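Local atomic coordinates of flavin reductase domain protein (Arthrobacter sp., PDB entry 2QCK), a protein that probably binds a flavin such as FMN and acts as an oxidoreductase of the flavin reductase family. Residues L78-A90 / T148-P160. Residues are numbered along the deposited sequence; the frame is centred on the assembly and turned at random. Where two conformers were deposited one is given.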
loop_
_atom_site.group_PDB
_atom_site.type_symbol
_atom_site.label_atom_id
_atom_site.label_comp_id
_atom_site.label_asym_id
_atom_site.label_seq_id
_atom_site.Cartn_x
_atom_site.Cartn_y
_atom_site.Cartn_z
ATOM N N LEU A 78 0.658 -6.185 -11.827
ATOM C CA LEU A 78 -0.174 -6.058 -13.010
ATOM C C LEU A 78 0.251 -4.856 -13.829
ATOM O O LEU A 78 0.653 -3.824 -13.292
ATOM C CB LEU A 78 -1.652 -5.904 -12.580
ATOM C CG LEU A 78 -2.261 -7.085 -11.825
ATOM C CD1 LEU A 78 -3.779 -6.980 -11.771
ATOM C CD2 LEU A 78 -1.874 -8.424 -12.451
ATOM N N GLY A 79 0.187 -4.999 -15.145
ATOM C CA GLY A 79 0.261 -3.840 -16.016
ATOM C C GLY A 79 -1.077 -3.488 -16.630
ATOM O O GLY A 79 -2.086 -4.125 -16.381
ATOM N N LEU A 80 -1.073 -2.485 -17.490
ATOM C CA LEU A 80 -2.292 -2.047 -18.148
ATOM C C LEU A 80 -2.954 -3.127 -18.969
ATOM O O LEU A 80 -4.171 -3.163 -19.049
ATOM C CB LEU A 80 -2.001 -0.864 -19.055
ATOM C CG LEU A 80 -1.392 0.349 -18.403
ATOM C CD1 LEU A 80 -1.578 1.542 -19.327
ATOM C CD2 LEU A 80 -2.005 0.632 -17.055
ATOM N N ASP A 81 -2.172 -4.024 -19.561
ATOM C CA ASP A 81 -2.757 -5.119 -20.326
ATOM C C ASP A 81 -3.410 -6.152 -19.414
ATOM O O ASP A 81 -4.047 -7.078 -19.888
ATOM C CB ASP A 81 -1.701 -5.798 -21.199
ATOM C CG ASP A 81 -1.291 -4.942 -22.388
ATOM N N ASN A 82 -3.265 -6.011 -18.103
ATOM C CA ASN A 82 -3.867 -6.957 -17.170
ATOM C C ASN A 82 -5.157 -6.396 -16.518
ATOM O O ASN A 82 -5.592 -6.937 -15.513
ATOM C CB ASN A 82 -2.891 -7.330 -16.060
ATOM C CG ASN A 82 -1.596 -7.929 -16.549
ATOM O OD1 ASN A 82 -0.529 -7.528 -16.114
ATOM N ND2 ASN A 82 -1.681 -8.919 -17.408
ATOM N N GLN A 83 -5.784 -5.362 -17.095
ATOM C CA GLN A 83 -6.937 -4.785 -16.427
ATOM C C GLN A 83 -8.084 -5.785 -16.355
ATOM O O GLN A 83 -8.770 -5.832 -15.352
ATOM C CB GLN A 83 -7.382 -3.488 -17.075
ATOM C CG GLN A 83 -8.506 -2.836 -16.319
ATOM C CD GLN A 83 -9.840 -3.520 -16.568
ATOM O OE1 GLN A 83 -10.058 -4.121 -17.615
ATOM N NE2 GLN A 83 -10.736 -3.426 -15.602
ATOM N N GLU A 84 -8.244 -6.614 -17.370
ATOM C CA GLU A 84 -9.344 -7.562 -17.405
ATOM C C GLU A 84 -9.183 -8.613 -16.302
ATOM O O GLU A 84 -10.159 -9.072 -15.714
ATOM C CB GLU A 84 -9.442 -8.198 -18.804
ATOM C CG GLU A 84 -10.435 -9.320 -18.890
ATOM C CD GLU A 84 -10.787 -9.750 -20.315
ATOM O OE1 GLU A 84 -10.763 -8.900 -21.243
ATOM O OE2 GLU A 84 -11.143 -10.950 -20.478
ATOM N N LEU A 85 -7.942 -8.965 -16.016
ATOM C CA LEU A 85 -7.618 -9.947 -15.016
ATOM C C LEU A 85 -7.854 -9.366 -13.631
ATOM O O LEU A 85 -8.473 -10.039 -12.775
ATOM C CB LEU A 85 -6.165 -10.368 -15.196
ATOM C CG LEU A 85 -5.606 -11.568 -14.465
ATOM C CD1 LEU A 85 -6.126 -12.906 -15.032
ATOM C CD2 LEU A 85 -4.069 -11.399 -14.550
ATOM N N ALA A 86 -7.427 -8.112 -13.436
ATOM C CA ALA A 86 -7.771 -7.343 -12.229
ATOM C C ALA A 86 -9.274 -7.333 -11.935
ATOM O O ALA A 86 -9.680 -7.613 -10.820
ATOM C CB ALA A 86 -7.224 -5.898 -12.262
ATOM N N ASP A 87 -10.095 -7.022 -12.922
ATOM C CA ASP A 87 -11.531 -6.989 -12.745
ATOM C C ASP A 87 -12.129 -8.388 -12.436
ATOM O O ASP A 87 -12.993 -8.517 -11.562
ATOM C CB ASP A 87 -12.139 -6.380 -13.998
ATOM C CG ASP A 87 -13.573 -5.964 -13.820
ATOM O OD1 ASP A 87 -13.852 -5.014 -13.039
ATOM O OD2 ASP A 87 -14.430 -6.549 -14.499
ATOM N N ARG A 88 -11.681 -9.399 -13.187
ATOM C CA ARG A 88 -11.958 -10.838 -12.919
ATOM C C ARG A 88 -11.807 -11.193 -11.453
ATOM O O ARG A 88 -12.659 -11.835 -10.859
ATOM C CB ARG A 88 -10.963 -11.741 -13.672
ATOM C CG ARG A 88 -11.513 -12.553 -14.822
ATOM C CD ARG A 88 -10.344 -13.238 -15.581
ATOM N NE ARG A 88 -10.566 -13.301 -17.020
ATOM C CZ ARG A 88 -9.617 -13.295 -17.950
ATOM N NH1 ARG A 88 -8.334 -13.212 -17.641
ATOM N NH2 ARG A 88 -9.965 -13.352 -19.219
ATOM N N PHE A 89 -10.668 -10.793 -10.901
ATOM C CA PHE A 89 -10.251 -11.191 -9.566
ATOM C C PHE A 89 -10.805 -10.297 -8.450
ATOM O O PHE A 89 -10.490 -10.506 -7.258
ATOM C CB PHE A 89 -8.725 -11.304 -9.567
ATOM C CG PHE A 89 -8.251 -12.659 -10.007
ATOM C CD1 PHE A 89 -8.084 -12.969 -11.352
ATOM C CD2 PHE A 89 -8.057 -13.657 -9.074
ATOM C CE1 PHE A 89 -7.674 -14.208 -11.747
ATOM C CE2 PHE A 89 -7.670 -14.917 -9.473
ATOM C CZ PHE A 89 -7.468 -15.193 -10.819
ATOM N N ALA A 90 -11.637 -9.322 -8.839
ATOM C CA ALA A 90 -12.317 -8.442 -7.896
ATOM C C ALA A 90 -13.798 -8.772 -7.805
ATOM O O ALA A 90 -14.457 -8.302 -6.881
ATOM C CB ALA A 90 -12.102 -6.923 -8.281
ATOM N N THR A 148 3.512 -0.735 -18.325
ATOM C CA THR A 148 3.096 0.351 -17.447
ATOM C C THR A 148 2.250 -0.246 -16.315
ATOM O O THR A 148 1.314 -1.016 -16.567
ATOM C CB THR A 148 2.302 1.372 -18.291
ATOM O OG1 THR A 148 3.184 1.921 -19.279
ATOM C CG2 THR A 148 1.680 2.490 -17.464
ATOM N N PRO A 149 2.581 0.075 -15.067
ATOM C CA PRO A 149 1.793 -0.450 -13.943
ATOM C C PRO A 149 0.328 -0.064 -13.966
ATOM O O PRO A 149 -0.027 1.004 -14.430
ATOM C CB PRO A 149 2.447 0.172 -12.714
ATOM C CG PRO A 149 3.790 0.612 -13.145
ATOM C CD PRO A 149 3.729 0.888 -14.613
ATOM N N LEU A 150 -0.510 -0.956 -13.465
ATOM C CA LEU A 150 -1.933 -0.675 -13.274
ATOM C C LEU A 150 -2.161 -0.056 -11.896
ATOM O O LEU A 150 -1.652 -0.553 -10.859
ATOM C CB LEU A 150 -2.740 -1.973 -13.421
ATOM C CG LEU A 150 -4.276 -1.954 -13.473
ATOM C CD1 LEU A 150 -4.737 -1.155 -14.677
ATOM C CD2 LEU A 150 -4.795 -3.391 -13.511
ATOM N N LEU A 151 -2.951 1.018 -11.901
ATOM C CA LEU A 151 -3.338 1.723 -10.695
ATOM C C LEU A 151 -4.830 1.655 -10.527
ATOM O O LEU A 151 -5.569 1.373 -11.479
ATOM C CB LEU A 151 -2.930 3.174 -10.793
ATOM C CG LEU A 151 -1.590 3.452 -11.475
ATOM C CD1 LEU A 151 -1.525 4.940 -11.801
ATOM C CD2 LEU A 151 -0.496 3.029 -10.585
ATOM N N TYR A 152 -5.275 1.877 -9.296
ATOM C CA TYR A 152 -6.705 1.974 -9.019
ATOM C C TYR A 152 -6.926 3.150 -8.102
ATOM O O TYR A 152 -6.214 3.329 -7.122
ATOM C CB TYR A 152 -7.151 0.752 -8.314
ATOM C CG TYR A 152 -8.628 0.607 -8.198
ATOM C CD1 TYR A 152 -9.378 0.236 -9.282
ATOM C CD2 TYR A 152 -9.297 0.839 -6.986
ATOM C CE1 TYR A 152 -10.714 0.073 -9.186
ATOM C CE2 TYR A 152 -10.680 0.679 -6.894
ATOM C CZ TYR A 152 -11.362 0.301 -8.002
ATOM O OH TYR A 152 -12.729 0.115 -7.960
ATOM N N HIS A 153 -7.894 3.976 -8.437
ATOM C CA HIS A 153 -8.095 5.208 -7.729
ATOM C C HIS A 153 -9.563 5.572 -7.878
ATOM O O HIS A 153 -10.125 5.482 -8.987
ATOM C CB HIS A 153 -7.219 6.297 -8.337
ATOM C CG HIS A 153 -7.712 7.673 -8.073
ATOM N ND1 HIS A 153 -8.103 8.093 -6.815
ATOM C CD2 HIS A 153 -7.920 8.719 -8.904
ATOM C CE1 HIS A 153 -8.519 9.347 -6.878
ATOM N NE2 HIS A 153 -8.414 9.752 -8.133
ATOM N N SER A 154 -10.153 5.958 -6.751
ATOM C CA SER A 154 -11.554 6.349 -6.648
ATOM C C SER A 154 -12.438 5.535 -7.591
ATOM O O SER A 154 -13.166 6.075 -8.410
ATOM C CB SER A 154 -11.712 7.828 -6.939
ATOM O OG SER A 154 -13.057 8.192 -6.650
ATOM N N GLY A 155 -12.337 4.223 -7.484
ATOM C CA GLY A 155 -13.187 3.322 -8.237
ATOM C C GLY A 155 -12.857 3.134 -9.695
ATOM O O GLY A 155 -13.641 2.519 -10.383
ATOM N N ALA A 156 -11.694 3.580 -10.185
ATOM C CA ALA A 156 -11.393 3.388 -11.595
ATOM C C ALA A 156 -9.969 2.903 -11.755
ATOM O O ALA A 156 -9.093 3.291 -10.984
ATOM C CB ALA A 156 -11.596 4.706 -12.390
ATOM N N TYR A 157 -9.761 2.040 -12.745
ATOM C CA TYR A 157 -8.421 1.655 -13.152
ATOM C C TYR A 157 -7.794 2.782 -13.943
ATOM O O TYR A 157 -8.395 3.311 -14.852
ATOM C CB TYR A 157 -8.449 0.362 -13.963
ATOM C CG TYR A 157 -8.805 -0.854 -13.129
ATOM C CD1 TYR A 157 -7.906 -1.394 -12.199
ATOM C CD2 TYR A 157 -10.029 -1.462 -13.261
ATOM C CE1 TYR A 157 -8.270 -2.520 -11.413
ATOM C CE2 TYR A 157 -10.371 -2.567 -12.494
ATOM C CZ TYR A 157 -9.502 -3.077 -11.580
ATOM O OH TYR A 157 -9.886 -4.164 -10.827
ATOM N N SER A 158 -6.552 3.118 -13.600
ATOM C CA SER A 158 -5.827 4.234 -14.151
ATOM C C SER A 158 -4.430 3.784 -14.541
ATOM O O SER A 158 -3.990 2.675 -14.204
ATOM C CB SER A 158 -5.687 5.344 -13.108
ATOM O OG SER A 158 -6.934 5.993 -12.887
ATOM N N GLN A 159 -3.744 4.656 -15.258
ATOM C CA GLN A 159 -2.364 4.437 -15.596
ATOM C C GLN A 159 -1.566 5.638 -15.099
ATOM O O GLN A 159 -2.099 6.738 -15.049
ATOM C CB GLN A 159 -2.230 4.287 -17.081
ATOM C CG GLN A 159 -2.382 5.581 -17.846
ATOM C CD GLN A 159 -2.152 5.372 -19.306
ATOM O OE1 GLN A 159 -1.043 5.016 -19.721
ATOM N NE2 GLN A 159 -3.198 5.583 -20.105
ATOM N N PRO A 160 -0.321 5.410 -14.702
ATOM C CA PRO A 160 0.477 6.514 -14.215
ATOM C C PRO A 160 1.131 7.249 -15.383
ATOM O O PRO A 160 1.635 6.623 -16.313
ATOM C CB PRO A 160 1.496 5.835 -13.318
ATOM C CG PRO A 160 1.707 4.512 -13.901
ATOM C CD PRO A 160 0.424 4.137 -14.651
#
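Two backbone hydrogen bonds join L78 to L150 and L80 to T148, flanking a single bridge between G79 and P149. L150 N gives its hydrogen to L78 O at 3.1 Å, while L80 N reaches T148 O at 3.0 Å. Having no side chain, G79 can bring its CA within 3.1 Å of T148 O; the N of G79 is held by N82 OD1, just before helix 83-88.

Apolar packing centres on L150. With CG anti to the backbone N (chi1 -171°), its CD2 lies against A86 CB at 3.7 Å and also meets L78 CD1, while CD1 faces L80 CD2. A86 is small enough to let the helix come this close.

In this flavin reductase-like fold, the helix thus packs on the hairpin of strands 151-153 and 156-162, whose S158 and Q159 pair with a strand of the second subunit. L80 crosses Q159 at about a right angle, and its branched end spreads two methyls: CD1 lies 3.6 Å from Q159 CB, and CD2 3.3 Å from P149 O, a carbonyl oxygen buried without a polar partner.

Y157, pointing toward the helix, is long enough to carry its ring to A86, whose CB touches Y157 CE1 at 3.6 Å. In the conformer given, one of two, Q83 bends at chi2 (-77°) and brings its amide obliquely to the same ring, the planes 69° apart; Q83 CG lies 3.7 Å from Y157 CD2.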